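PDB 3SDO: nitrilotriacetate monooxygenase from Burkholderia pseudomallei, which probably acts as an FMN-dependent monooxygenase of the NtaA/SnaA/DszA family, using molecular oxygen to oxidise its substrate. Local coordinates for residues E134-G137 / K138-R142; H147-R150 / Y151-A154; I226-A229 / G230-A233. All blocks are in the same frame, centred on the assembly; numbering follows the deposited sequence.

Contact 1. Residues E134-G137 / K138-R142; sequences EGTG and KNYGR
The carbonyl oxygen of Gly137 is gripped by two backbone donors: Arg142 N at 2.9 Å and Tyr140 N at 3.0 Å come to Gly137 O from opposite faces of its carbonyl plane. The chain thus curls round a single acceptor, and its return brings Arg142 O within 3.2 Å of Gly137 CA in a CA-H...O contact. Earlier in the turn, Lys138 N bonds to Gly135 O and Asn139 N bonds to Thr136 O, each spanning three residues. These i to i+3 bonds define the short 3-10 segment that begins at Thr136, in the loop leading from strand 124-129 of the TIM-barrel-like fold to helix 150-165. Along this turn Thr136 and Tyr140 point the same way, side by side. With Thr136 CG2 anti to the backbone N, the methyl rests 3.9 Å from Tyr140 CE2, while Thr136 O lies at the edge of the ring, 3.4 Å from Tyr140 CD2. Thr136 OG1 is hydrogen-bonded back to Ile133 O. Two side-chain atoms of the turn reach across the dimer interface: Tyr140 OH bonds to Asn108 OD1 of the second subunit and Asn139 OD1 to Gly202 N of that subunit. The other end of the same amide, Asn139 ND2, is held by Ala63 O of its own chain.

Contact 2. Residues H147-R150 / Y151-A154; sequences HAQR and YAIA
Arg150 and Tyr151 lie side by side at the start of helix 150-165, where a short 3-10 turn, 147-149, runs into the first alpha-helical turn; His147 and Tyr151 are both predicted to bind FMN. Two donors of Arg150 satisfy His147 O: the backbone N at 3.1 Å and NH1 at 2.9 Å, approaching from opposite faces of the carbonyl plane. CG sits between the backbone N and the carbonyl carbon (chi1 73°), which sets the direction of a chain extended to NE, and the turn at chi4 (-81°) then brings NH1 to His147 O. That path also carries Arg150 CG over one face of the Tyr151 ring in a CH-pi contact, 4.2 Å from the centroid and towards the rim. Further out, Tyr151 CE2 lies over a face of the guanidinium, with the two planes inclined at 51°. Arg150 NH2 gives Tyr151 OH only a weak, bent bond; the phenol oxygen has its stronger partner in OG of Ser222, another residue predicted to bind FMN. Along the backbone, Ile153 N meets Gln149 O at 2.9 Å in a nearly straight bond, and Ala154 N reaches Arg150 O at 3.1 Å, so the first i to i+4 bonds of the helix are in place. The Gln149 carbonyl also touches side-chain carbon, with Ile153 CG1 3.3 Å from Gln149 O.

Contact 3. Residues I226-A229 / G230-A233; sequences IDLA and GRSA
The backbone bonding is regular i to i+4 as far as Arg231, with Gly230 N to Ile226 O at 2.9 Å and Arg231 N to Asp227 O at 3.0 Å, and becomes shared at Ser232, whose N makes weak bonds to both Leu228 O and Ala229 O, while Ala233 N takes Ala229 O more firmly at 2.8 Å. Ser232 OG also donates to Leu228 O, at 2.9 Å, from above the carbonyl plane. The serine torsion (chi1 70°) turns the hydroxyl back over the helix, and Gln218 NE2 bonds to Ser232 OG as well. This is the helix of the beta-alpha-beta unit formed by strand 215-218, helix 223-232 and strand 235-238. Ala229 and, just beyond the helical bonds, Ala233 are buried; their CB atoms lie 4.1 Å apart and both residues touch Gln218. On the outer side, Asp227 and Arg231 cross obliquely in a long salt bridge, Asp227 OD2 to Arg231 NH1 3.8 Å, with Asp227 OD2 at the guanidinium edge, near its plane, and the carboxylate and guanidinium planes 43° apart. Leu228 CD1 lies over one face of that guanidinium, 4.1 Å from Arg231 NH1.

Followed from the N terminus, the three contacts come in series, none nested in or crossing another. Contact 1 closes a tight turn in the loop after strand 124-129, beside the second subunit. A few residues on, contact 2 ends that loop by starting helix 150-165; the centres of the two are about 15 Å apart and their atoms do not touch. Contact 3 comes further along the chain, lying in the C-terminal part of helix 223-232, ahead of strand 235-238. Contacts 2 and 3 meet directly: Leu228 CD2 packs on Ala154 CB at 4.1 Å and near Tyr151 CD1, so these two helices of the barrel are joined near the predicted FMN site.

Contact 1. Residues E134-G137 / K138-R142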
ATOM      1  N   GLU A 134      -6.008 -18.650  -9.412  1.00 40.15           N
ATOM      2  CA  GLU A 134      -7.142 -18.846 -10.301  1.00 40.08           C
ATOM      3  C   GLU A 134      -8.396 -18.268  -9.646  1.00 38.18           C
ATOM      4  O   GLU A 134      -8.684 -18.583  -8.487  1.00 38.02           O
ATOM      5  CB  GLU A 134      -7.359 -20.340 -10.640  1.00 41.74           C
ATOM      6  CG  GLU A 134      -8.077 -20.549 -11.984  1.00 44.02           C
ATOM      7  CD  GLU A 134      -8.763 -21.896 -12.134  1.00 49.31           C
ATOM      8  OE1 GLU A 134      -8.698 -22.742 -11.207  1.00 51.84           O
ATOM      9  OE2 GLU A 134      -9.375 -22.113 -13.213  1.00 53.09           O
ATOM     10  N   GLY A 135      -9.116 -17.422 -10.386  1.00 35.78           N
ATOM     11  CA  GLY A 135     -10.304 -16.731  -9.872  1.00 33.99           C
ATOM     12  C   GLY A 135     -10.115 -15.240  -9.587  1.00 31.87           C
ATOM     13  O   GLY A 135     -11.089 -14.493  -9.517  1.00 31.13           O
ATOM     14  N   THR A 136      -8.868 -14.798  -9.404  1.00 29.57           N
ATOM     15  CA  THR A 136      -8.569 -13.397  -9.111  1.00 26.93           C
ATOM     16  C   THR A 136      -9.244 -12.428 -10.065  1.00 26.69           C
ATOM     17  O   THR A 136      -9.753 -11.403  -9.642  1.00 25.55           O
ATOM     18  CB  THR A 136      -7.045 -13.131  -9.116  1.00 26.56           C
ATOM     19  OG1 THR A 136      -6.407 -14.063  -8.231  1.00 25.43           O
ATOM     20  CG2 THR A 136      -6.716 -11.666  -8.649  1.00 23.92           C
ATOM     21  N   GLY A 137      -9.243 -12.766 -11.352  1.00 26.60           N
ATOM     22  CA  GLY A 137      -9.857 -11.950 -12.393  1.00 26.98           C
ATOM     23  C   GLY A 137     -11.318 -11.618 -12.152  1.00 26.96           C
ATOM     24  O   GLY A 137     -11.805 -10.599 -12.619  1.00 26.32           O
ATOM     25  N   LYS A 138     -11.999 -12.468 -11.386  1.00 27.17           N
ATOM     26  CA  LYS A 138     -13.379 -12.233 -10.980  1.00 28.11           C
ATOM     27  C   LYS A 138     -13.558 -10.985 -10.096  1.00 26.59           C
ATOM     28  O   LYS A 138     -14.680 -10.480  -9.972  1.00 25.79           O
ATOM     29  CB  LYS A 138     -13.955 -13.479 -10.256  1.00 28.79           C
ATOM     30  CG  LYS A 138     -14.203 -14.658 -11.173  1.00 32.81           C
ATOM     31  CD  LYS A 138     -14.426 -15.959 -10.394  1.00 36.17           C
ATOM     32  CE  LYS A 138     -15.082 -17.005 -11.276  1.00 39.48           C
ATOM     33  NZ  LYS A 138     -14.739 -18.387 -10.870  1.00 41.05           N
ATOM     34  N   ASN A 139     -12.473 -10.511  -9.476  1.00 25.43           N
ATOM     35  CA  ASN A 139     -12.514  -9.270  -8.698  1.00 24.87           C
ATOM     36  C   ASN A 139     -12.173  -8.017  -9.496  1.00 25.38           C
ATOM     37  O   ASN A 139     -12.130  -6.923  -8.928  1.00 24.74           O
ATOM     38  CB  ASN A 139     -11.620  -9.392  -7.455  1.00 23.48           C
ATOM     39  CG  ASN A 139     -12.213 -10.320  -6.438  1.00 23.05           C
ATOM     40  OD1 ASN A 139     -13.431 -10.456  -6.383  1.00 21.40           O
ATOM     41  ND2 ASN A 139     -11.373 -10.968  -5.629  1.00 21.00           N
ATOM     42  N   TYR A 140     -11.975  -8.181 -10.810  1.00 26.25           N
ATOM     43  CA  TYR A 140     -11.511  -7.110 -11.680  1.00 26.92           C
ATOM     44  C   TYR A 140     -12.217  -7.099 -13.049  1.00 29.52           C
ATOM     45  O   TYR A 140     -11.704  -6.526 -14.009  1.00 29.74           O
ATOM     46  CB  TYR A 140      -9.979  -7.210 -11.873  1.00 25.47           C
ATOM     47  CG  TYR A 140      -9.187  -7.053 -10.605  1.00 23.80           C
ATOM     48  CD1 TYR A 140      -8.831  -5.792 -10.127  1.00 23.84           C
ATOM     49  CD2 TYR A 140      -8.828  -8.155  -9.849  1.00 24.04           C
ATOM     50  CE1 TYR A 140      -8.101  -5.658  -8.950  1.00 21.21           C
ATOM     51  CE2 TYR A 140      -8.099  -8.026  -8.679  1.00 23.25           C
ATOM     52  CZ  TYR A 140      -7.734  -6.774  -8.226  1.00 21.99           C
ATOM     53  OH  TYR A 140      -6.997  -6.661  -7.038  1.00 21.03           O
ATOM     54  N   GLY A 141     -13.399  -7.713 -13.130  1.00 31.85           N
ATOM     55  CA  GLY A 141     -14.172  -7.738 -14.355  1.00 34.35           C
ATOM     56  C   GLY A 141     -13.576  -8.550 -15.486  1.00 36.44           C
ATOM     57  O   GLY A 141     -13.910  -8.323 -16.654  1.00 37.22           O
ATOM     58  N   ARG A 142     -12.717  -9.510 -15.143  1.00 37.82           N
ATOM     59  CA  ARG A 142     -12.059 -10.362 -16.130  1.00 39.75           C
ATOM     60  C   ARG A 142     -12.062 -11.799 -15.614  1.00 40.37           C
ATOM     61  O   ARG A 142     -11.014 -12.350 -15.311  1.00 40.18           O
ATOM     62  CB  ARG A 142     -10.637  -9.844 -16.426  1.00 39.68           C
ATOM     63  CG  ARG A 142     -10.635  -8.587 -17.312  1.00 42.05           C
ATOM     64  CD  ARG A 142      -9.256  -7.976 -17.495  1.00 45.90           C
ATOM     65  NE  ARG A 142      -8.933  -6.965 -16.484  1.00 47.81           N
ATOM     66  CZ  ARG A 142      -7.727  -6.424 -16.314  1.00 49.74           C
ATOM     67  NH1 ARG A 142      -6.701  -6.789 -17.083  1.00 51.50           N
ATOM     68  NH2 ARG A 142      -7.539  -5.512 -15.366  1.00 50.21           N
TER

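Contact 2. Residues H147-R150 / Y151-A154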
ATOM      1  N   HIS A 147      -4.473 -16.733 -20.308  1.00 47.67           N
ATOM      2  CA  HIS A 147      -3.197 -17.113 -19.701  1.00 47.52           C
ATOM      3  C   HIS A 147      -2.035 -17.000 -20.681  1.00 46.97           C
ATOM      4  O   HIS A 147      -0.922 -16.673 -20.275  1.00 47.30           O
ATOM      5  CB  HIS A 147      -3.267 -18.531 -19.120  1.00 48.17           C
ATOM      6  CG  HIS A 147      -4.162 -18.646 -17.924  1.00 50.51           C
ATOM      7  ND1 HIS A 147      -4.292 -17.637 -16.989  1.00 52.19           N
ATOM      8  CD2 HIS A 147      -4.954 -19.659 -17.496  1.00 53.23           C
ATOM      9  CE1 HIS A 147      -5.141 -18.019 -16.050  1.00 53.59           C
ATOM     10  NE2 HIS A 147      -5.557 -19.242 -16.334  1.00 53.54           N
ATOM     11  N   ALA A 148      -2.302 -17.229 -21.964  1.00 46.65           N
ATOM     12  CA  ALA A 148      -1.252 -17.231 -22.984  1.00 45.97           C
ATOM     13  C   ALA A 148      -0.558 -15.877 -23.114  1.00 44.44           C
ATOM     14  O   ALA A 148       0.583 -15.816 -23.577  1.00 44.35           O
ATOM     15  CB  ALA A 148      -1.824 -17.672 -24.349  1.00 46.83           C
ATOM     16  N   GLN A 149      -1.245 -14.802 -22.720  1.00 42.57           N
ATOM     17  CA  GLN A 149      -0.700 -13.453 -22.842  1.00 41.22           C
ATOM     18  C   GLN A 149      -0.136 -12.912 -21.543  1.00 38.94           C
ATOM     19  O   GLN A 149       0.340 -11.781 -21.523  1.00 37.39           O
ATOM     20  CB  GLN A 149      -1.780 -12.496 -23.363  1.00 41.93           C
ATOM     21  CG  GLN A 149      -2.312 -12.876 -24.739  1.00 44.83           C
ATOM     22  CD  GLN A 149      -1.215 -12.928 -25.796  1.00 48.62           C
ATOM     23  OE1 GLN A 149      -0.379 -12.024 -25.884  1.00 50.48           O
ATOM     24  NE2 GLN A 149      -1.204 -13.999 -26.593  1.00 50.60           N
ATOM     25  N   ARG A 150      -0.173 -13.699 -20.468  1.00 37.47           N
ATOM     26  CA  ARG A 150       0.190 -13.163 -19.150  1.00 36.51           C
ATOM     27  C   ARG A 150       1.650 -12.691 -19.081  1.00 34.96           C
ATOM     28  O   ARG A 150       1.935 -11.717 -18.389  1.00 33.73           O
ATOM     29  CB  ARG A 150      -0.151 -14.132 -18.005  1.00 36.83           C
ATOM     30  CG  ARG A 150       0.735 -15.368 -17.863  1.00 39.95           C
ATOM     31  CD  ARG A 150       0.169 -16.362 -16.805  1.00 43.49           C
ATOM     32  NE  ARG A 150       1.014 -17.555 -16.632  1.00 46.27           N
ATOM     33  CZ  ARG A 150       1.019 -18.628 -17.432  1.00 50.27           C
ATOM     34  NH1 ARG A 150       0.222 -18.706 -18.497  1.00 51.47           N
ATOM     35  NH2 ARG A 150       1.842 -19.643 -17.173  1.00 52.25           N
ATOM     36  N   TYR A 151       2.552 -13.330 -19.829  1.00 34.13           N
ATOM     37  CA  TYR A 151       3.953 -12.893 -19.858  1.00 33.99           C
ATOM     38  C   TYR A 151       4.187 -11.657 -20.723  1.00 33.19           C
ATOM     39  O   TYR A 151       4.937 -10.763 -20.338  1.00 32.21           O
ATOM     40  CB  TYR A 151       4.883 -14.038 -20.263  1.00 34.84           C
ATOM     41  CG  TYR A 151       4.870 -15.147 -19.238  1.00 36.50           C
ATOM     42  CD1 TYR A 151       5.547 -15.016 -18.031  1.00 38.77           C
ATOM     43  CD2 TYR A 151       4.142 -16.310 -19.460  1.00 40.49           C
ATOM     44  CE1 TYR A 151       5.524 -16.046 -17.076  1.00 40.58           C
ATOM     45  CE2 TYR A 151       4.108 -17.334 -18.521  1.00 42.31           C
ATOM     46  CZ  TYR A 151       4.799 -17.193 -17.337  1.00 41.94           C
ATOM     47  OH  TYR A 151       4.750 -18.222 -16.426  1.00 47.98           O
ATOM     48  N   ALA A 152       3.548 -11.611 -21.884  1.00 29.95           N
ATOM     49  CA  ALA A 152       3.626 -10.437 -22.760  1.00 29.91           C
ATOM     50  C   ALA A 152       3.082  -9.201 -22.017  1.00 28.60           C
ATOM     51  O   ALA A 152       3.704  -8.132 -22.046  1.00 28.36           O
ATOM     52  CB  ALA A 152       2.857 -10.674 -24.069  1.00 30.06           C
ATOM     53  N   ILE A 153       1.948  -9.365 -21.342  1.00 26.99           N
ATOM     54  CA  ILE A 153       1.347  -8.289 -20.546  1.00 26.30           C
ATOM     55  C   ILE A 153       2.314  -7.799 -19.472  1.00 25.25           C
ATOM     56  O   ILE A 153       2.517  -6.600 -19.319  1.00 25.07           O
ATOM     57  CB  ILE A 153      -0.002  -8.754 -19.888  1.00 26.48           C
ATOM     58  CG1 ILE A 153      -1.100  -8.890 -20.949  1.00 27.35           C
ATOM     59  CG2 ILE A 153      -0.481  -7.806 -18.780  1.00 25.24           C
ATOM     60  CD1 ILE A 153      -2.390  -9.546 -20.400  1.00 26.66           C
ATOM     61  N   ALA A 154       2.898  -8.742 -18.738  1.00 23.98           N
ATOM     62  CA  ALA A 154       3.818  -8.443 -17.650  1.00 23.27           C
ATOM     63  C   ALA A 154       5.096  -7.746 -18.144  1.00 22.49           C
ATOM     64  O   ALA A 154       5.604  -6.828 -17.504  1.00 21.36           O
ATOM     65  CB  ALA A 154       4.173  -9.736 -16.902  1.00 22.38           C
TER

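Contact 3. Residues I226-A229 / G230-A233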
ATOM      1  N   ILE A 226      11.155 -18.004 -16.563  1.00 23.91           N
ATOM      2  CA  ILE A 226      12.612 -17.921 -16.418  1.00 23.87           C
ATOM      3  C   ILE A 226      13.191 -16.900 -17.390  1.00 24.13           C
ATOM      4  O   ILE A 226      14.063 -16.108 -17.046  1.00 21.88           O
ATOM      5  CB  ILE A 226      13.259 -19.306 -16.597  1.00 24.34           C
ATOM      6  CG1 ILE A 226      12.933 -20.162 -15.381  1.00 25.62           C
ATOM      7  CG2 ILE A 226      14.790 -19.209 -16.755  1.00 24.17           C
ATOM      8  CD1 ILE A 226      13.274 -21.643 -15.537  1.00 25.54           C
ATOM      9  N   ASP A 227      12.678 -16.905 -18.612  1.00 25.51           N
ATOM     10  CA  ASP A 227      13.133 -15.968 -19.606  1.00 26.48           C
ATOM     11  C   ASP A 227      12.805 -14.512 -19.233  1.00 26.08           C
ATOM     12  O   ASP A 227      13.630 -13.608 -19.402  1.00 24.87           O
ATOM     13  CB  ASP A 227      12.511 -16.304 -20.954  1.00 28.08           C
ATOM     14  CG  ASP A 227      13.261 -15.672 -22.094  1.00 31.87           C
ATOM     15  OD1 ASP A 227      14.495 -15.898 -22.186  1.00 35.02           O
ATOM     16  OD2 ASP A 227      12.621 -14.943 -22.875  1.00 37.72           O
ATOM     17  N   LEU A 228      11.596 -14.273 -18.747  1.00 25.34           N
ATOM     18  CA  LEU A 228      11.264 -12.935 -18.283  1.00 25.14           C
ATOM     19  C   LEU A 228      12.213 -12.540 -17.157  1.00 23.89           C
ATOM     20  O   LEU A 228      12.698 -11.419 -17.145  1.00 23.29           O
ATOM     21  CB  LEU A 228       9.806 -12.846 -17.819  1.00 25.22           C
ATOM     22  CG  LEU A 228       9.326 -11.470 -17.363  1.00 26.13           C
ATOM     23  CD1 LEU A 228       9.515 -10.423 -18.418  1.00 24.53           C
ATOM     24  CD2 LEU A 228       7.851 -11.563 -16.914  1.00 28.34           C
ATOM     25  N   ALA A 229      12.494 -13.455 -16.232  1.00 24.02           N
ATOM     26  CA  ALA A 229      13.396 -13.142 -15.099  1.00 23.92           C
ATOM     27  C   ALA A 229      14.786 -12.741 -15.589  1.00 24.42           C
ATOM     28  O   ALA A 229      15.364 -11.756 -15.126  1.00 23.61           O
ATOM     29  CB  ALA A 229      13.487 -14.324 -14.121  1.00 23.99           C
ATOM     30  N   GLY A 230      15.322 -13.522 -16.525  1.00 25.34           N
ATOM     31  CA  GLY A 230      16.626 -13.236 -17.144  1.00 26.18           C
ATOM     32  C   GLY A 230      16.691 -11.891 -17.853  1.00 26.30           C
ATOM     33  O   GLY A 230      17.713 -11.195 -17.777  1.00 26.13           O
ATOM     34  N   ARG A 231      15.596 -11.505 -18.510  1.00 26.50           N
ATOM     35  CA  ARG A 231      15.537 -10.237 -19.230  1.00 27.22           C
ATOM     36  C   ARG A 231      15.277  -9.033 -18.340  1.00 26.11           C
ATOM     37  O   ARG A 231      15.594  -7.910 -18.740  1.00 25.05           O
ATOM     38  CB  ARG A 231      14.433 -10.269 -20.277  1.00 28.66           C
ATOM     39  CG  ARG A 231      14.785 -11.127 -21.491  1.00 33.29           C
ATOM     40  CD  ARG A 231      13.546 -11.586 -22.224  1.00 38.16           C
ATOM     41  NE  ARG A 231      12.586 -10.501 -22.406  1.00 41.04           N
ATOM     42  CZ  ARG A 231      11.256 -10.634 -22.321  1.00 44.52           C
ATOM     43  NH1 ARG A 231      10.679 -11.809 -22.043  1.00 45.41           N
ATOM     44  NH2 ARG A 231      10.484  -9.572 -22.517  1.00 45.96           N
ATOM     45  N   SER A 232      14.676  -9.242 -17.159  1.00 23.82           N
ATOM     46  CA  SER A 232      14.151  -8.084 -16.391  1.00 23.22           C
ATOM     47  C   SER A 232      14.226  -8.138 -14.857  1.00 22.01           C
ATOM     48  O   SER A 232      13.977  -7.127 -14.215  1.00 22.16           O
ATOM     49  CB  SER A 232      12.700  -7.779 -16.815  1.00 22.96           C
ATOM     50  OG  SER A 232      11.795  -8.799 -16.357  1.00 22.67           O
ATOM     51  N   ALA A 233      14.589  -9.264 -14.255  1.00 20.74           N
ATOM     52  CA  ALA A 233      14.648  -9.315 -12.781  1.00 20.30           C
ATOM     53  C   ALA A 233      16.024  -8.931 -12.232  1.00 19.56           C
ATOM     54  O   ALA A 233      17.046  -9.236 -12.849  1.00 20.16           O
ATOM     55  CB  ALA A 233      14.261 -10.691 -12.298  1.00 19.69           C
TER